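SAM-dependent methyltransferase (Pyrococcus horikoshii, PDB 1WZN) binds S-adenosyl-L-homocysteine and probably transfers the methyl group of S-adenosylmethionine to an unidentified acceptor. Local coordinates at residues L46-G51 and D107-F112. Numbering follows the deposited sequence.
Sequences LDLACG and DAVTMF. With SAH (S-adenosyl-L-homocysteine), chain F.
Asp47 and Thr110 face each other across strands 44-48 and 106-111, parallel neighbours in the Rossmann-like methyltransferase sheet. Thr110 OG1, set between its backbone N and carbonyl carbon (chi1 58°), donates to Asp47 OD1 at 2.7 Å, from above the carboxylate plane. The same oxygen is hydrogen-bonded to a water and lies 3.3 Å from Phe112 CD2, while Asp47 OD2 is hydrogen-bonded to Thr56. A short acid with two oxygens suits this place because each has a separate hydroxyl partner; an alanine here would probably leave both hydroxyls without their carboxylate and the water less firmly held. That water also hydrogen-bonds Leu48 O and accepts from Phe112 N, bridging the strands where they splay beyond the Leu48 N to Thr110 O bond. On the opposite face, Leu48 CD1 presses tightly on Val109 CG1 (3.5 Å), and Met111, bent at chi3 (-85°), lays CE against Leu48 CB at 3.7 Å. At the C-terminal strand ends, Ala49 O and Phe112 O both accept from the amino group of S-adenosyl-L-homocysteine. A side chain at Gly51, in the family's glycine-containing loop, would clash with this ligand. Two converging carbonyls are consistent with a site favouring the amine's ammonium form.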
loop_
_atom_site.group_PDB
_atom_site.type_symbol
_atom_site.label_atom_id
_atom_site.label_comp_id
_atom_site.label_asym_id
_atom_site.label_seq_id
_atom_site.Cartn_x
_atom_site.Cartn_y
_atom_site.Cartn_z
ATOM N N LEU A 46 -39.943 18.687 -4.518
ATOM C CA LEU A 46 -39.146 19.670 -3.795
ATOM C C LEU A 46 -37.739 19.078 -3.779
ATOM O O LEU A 46 -37.537 17.999 -3.224
ATOM C CB LEU A 46 -39.638 19.827 -2.350
ATOM C CG LEU A 46 -38.746 20.658 -1.412
ATOM C CD1 LEU A 46 -38.643 22.082 -1.917
ATOM C CD2 LEU A 46 -39.321 20.646 0.003
ATOM N N ASP A 47 -36.781 19.760 -4.397
ATOM C CA ASP A 47 -35.409 19.260 -4.421
ATOM C C ASP A 47 -34.577 20.085 -3.434
ATOM O O ASP A 47 -34.217 21.226 -3.713
ATOM C CB ASP A 47 -34.834 19.355 -5.843
ATOM C CG ASP A 47 -33.456 18.726 -5.954
ATOM O OD1 ASP A 47 -33.209 17.735 -5.230
ATOM O OD2 ASP A 47 -32.631 19.209 -6.760
ATOM N N LEU A 48 -34.288 19.491 -2.275
ATOM C CA LEU A 48 -33.539 20.144 -1.199
ATOM C C LEU A 48 -32.026 20.156 -1.431
ATOM O O LEU A 48 -31.456 19.156 -1.856
ATOM C CB LEU A 48 -33.855 19.442 0.131
ATOM C CG LEU A 48 -35.343 19.393 0.543
ATOM C CD1 LEU A 48 -35.514 18.469 1.749
ATOM C CD2 LEU A 48 -35.839 20.787 0.890
ATOM N N ALA A 49 -31.390 21.282 -1.102
ATOM C CA ALA A 49 -29.949 21.480 -1.301
ATOM C C ALA A 49 -29.672 21.161 -2.764
ATOM O O ALA A 49 -28.804 20.352 -3.093
ATOM C CB ALA A 49 -29.140 20.566 -0.373
ATOM N N CYS A 50 -30.421 21.832 -3.639
ATOM C CA CYS A 50 -30.342 21.612 -5.082
ATOM C C CYS A 50 -29.074 22.032 -5.807
ATOM O O CYS A 50 -28.885 21.655 -6.962
ATOM C CB CYS A 50 -31.538 22.281 -5.774
ATOM S SG CYS A 50 -31.537 24.075 -5.634
ATOM N N GLY A 51 -28.219 22.812 -5.151
ATOM C CA GLY A 51 -26.981 23.248 -5.784
ATOM C C GLY A 51 -27.206 23.937 -7.121
ATOM O O GLY A 51 -28.094 24.782 -7.237
ATOM N N ASP A 107 -45.430 15.949 -3.797
ATOM C CA ASP A 107 -45.638 14.528 -4.048
ATOM C C ASP A 107 -44.358 13.771 -3.733
ATOM O O ASP A 107 -44.386 12.584 -3.410
ATOM C CB ASP A 107 -46.008 14.278 -5.508
ATOM C CG ASP A 107 -47.270 15.003 -5.919
ATOM O OD1 ASP A 107 -48.269 14.905 -5.180
ATOM O OD2 ASP A 107 -47.254 15.655 -6.978
ATOM N N ALA A 108 -43.233 14.466 -3.853
ATOM C CA ALA A 108 -41.938 13.863 -3.560
ATOM C C ALA A 108 -40.952 14.933 -3.128
ATOM O O ALA A 108 -41.065 16.100 -3.514
ATOM C CB ALA A 108 -41.403 13.127 -4.785
ATOM N N VAL A 109 -39.988 14.523 -2.315
ATOM C CA VAL A 109 -38.948 15.422 -1.842
ATOM C C VAL A 109 -37.653 14.672 -2.108
ATOM O O VAL A 109 -37.557 13.481 -1.810
ATOM C CB VAL A 109 -39.064 15.687 -0.329
ATOM C CG1 VAL A 109 -37.896 16.556 0.138
ATOM C CG2 VAL A 109 -40.395 16.385 -0.016
ATOM N N THR A 110 -36.674 15.358 -2.684
ATOM C CA THR A 110 -35.395 14.733 -2.988
ATOM C C THR A 110 -34.225 15.517 -2.406
ATOM O O THR A 110 -34.320 16.715 -2.143
ATOM C CB THR A 110 -35.164 14.625 -4.522
ATOM O OG1 THR A 110 -35.232 15.934 -5.108
ATOM C CG2 THR A 110 -36.215 13.735 -5.173
ATOM N N MET A 111 -33.124 14.812 -2.187
ATOM C CA MET A 111 -31.892 15.421 -1.706
ATOM C C MET A 111 -30.839 14.574 -2.378
ATOM O O MET A 111 -30.577 13.449 -1.956
ATOM C CB MET A 111 -31.753 15.338 -0.191
ATOM C CG MET A 111 -30.436 15.938 0.284
ATOM S SD MET A 111 -30.368 16.223 2.056
ATOM C CE MET A 111 -31.157 17.813 2.134
ATOM N N PHE A 112 -30.244 15.126 -3.429
ATOM C CA PHE A 112 -29.266 14.406 -4.229
ATOM C C PHE A 112 -27.796 14.667 -3.956
ATOM O O PHE A 112 -27.388 15.774 -3.595
ATOM C CB PHE A 112 -29.516 14.680 -5.720
ATOM C CG PHE A 112 -30.827 14.152 -6.235
ATOM C CD1 PHE A 112 -31.031 12.781 -6.391
ATOM C CD2 PHE A 112 -31.853 15.024 -6.580
ATOM C CE1 PHE A 112 -32.240 12.288 -6.886
ATOM C CE2 PHE A 112 -33.064 14.544 -7.075
ATOM C CZ PHE A 112 -33.260 13.175 -7.230
HETATM N N SAH F . -28.126 18.394 -5.166
HETATM C CA SAH F . -26.984 19.010 -5.967
HETATM C CB SAH F . -25.847 19.593 -5.174
HETATM C CG SAH F . -25.003 18.729 -4.250
HETATM S SD SAH F . -23.808 19.879 -3.431
HETATM C C SAH F . -26.479 17.869 -6.962
HETATM O O SAH F . -27.024 16.749 -6.951
HETATM O OXT SAH F . -25.511 18.203 -7.752
HETATM C "C5'" SAH F . -24.422 20.054 -1.799
HETATM C "C4'" SAH F . -25.414 21.311 -1.682
HETATM O "O4'" SAH F . -25.769 21.302 -0.294
HETATM C "C3'" SAH F . -24.792 22.671 -1.903
HETATM O "O3'" SAH F . -25.415 23.334 -3.003
HETATM C "C2'" SAH F . -24.988 23.386 -0.503
HETATM O "O2'" SAH F . -25.165 24.791 -0.630
HETATM C "C1'" SAH F . -26.191 22.653 0.062
HETATM N N9 SAH F . -26.391 22.700 1.390
HETATM C C8 SAH F . -25.618 22.313 2.476
HETATM N N7 SAH F . -26.153 22.512 3.636
HETATM C C5 SAH F . -27.417 23.093 3.343
HETATM C C6 SAH F . -28.476 23.536 4.204
HETATM N N6 SAH F . -28.429 23.465 5.541
HETATM N N1 SAH F . -29.575 24.054 3.550
HETATM C C2 SAH F . -29.663 24.145 2.191
HETATM N N3 SAH F . -28.666 23.729 1.333
HETATM C C4 SAH F . -27.579 23.218 1.975
HETATM O O HOH W 1 -30.707 17.807 -4.129
HETATM O O HOH W 2 -28.380 17.807 -2.018
#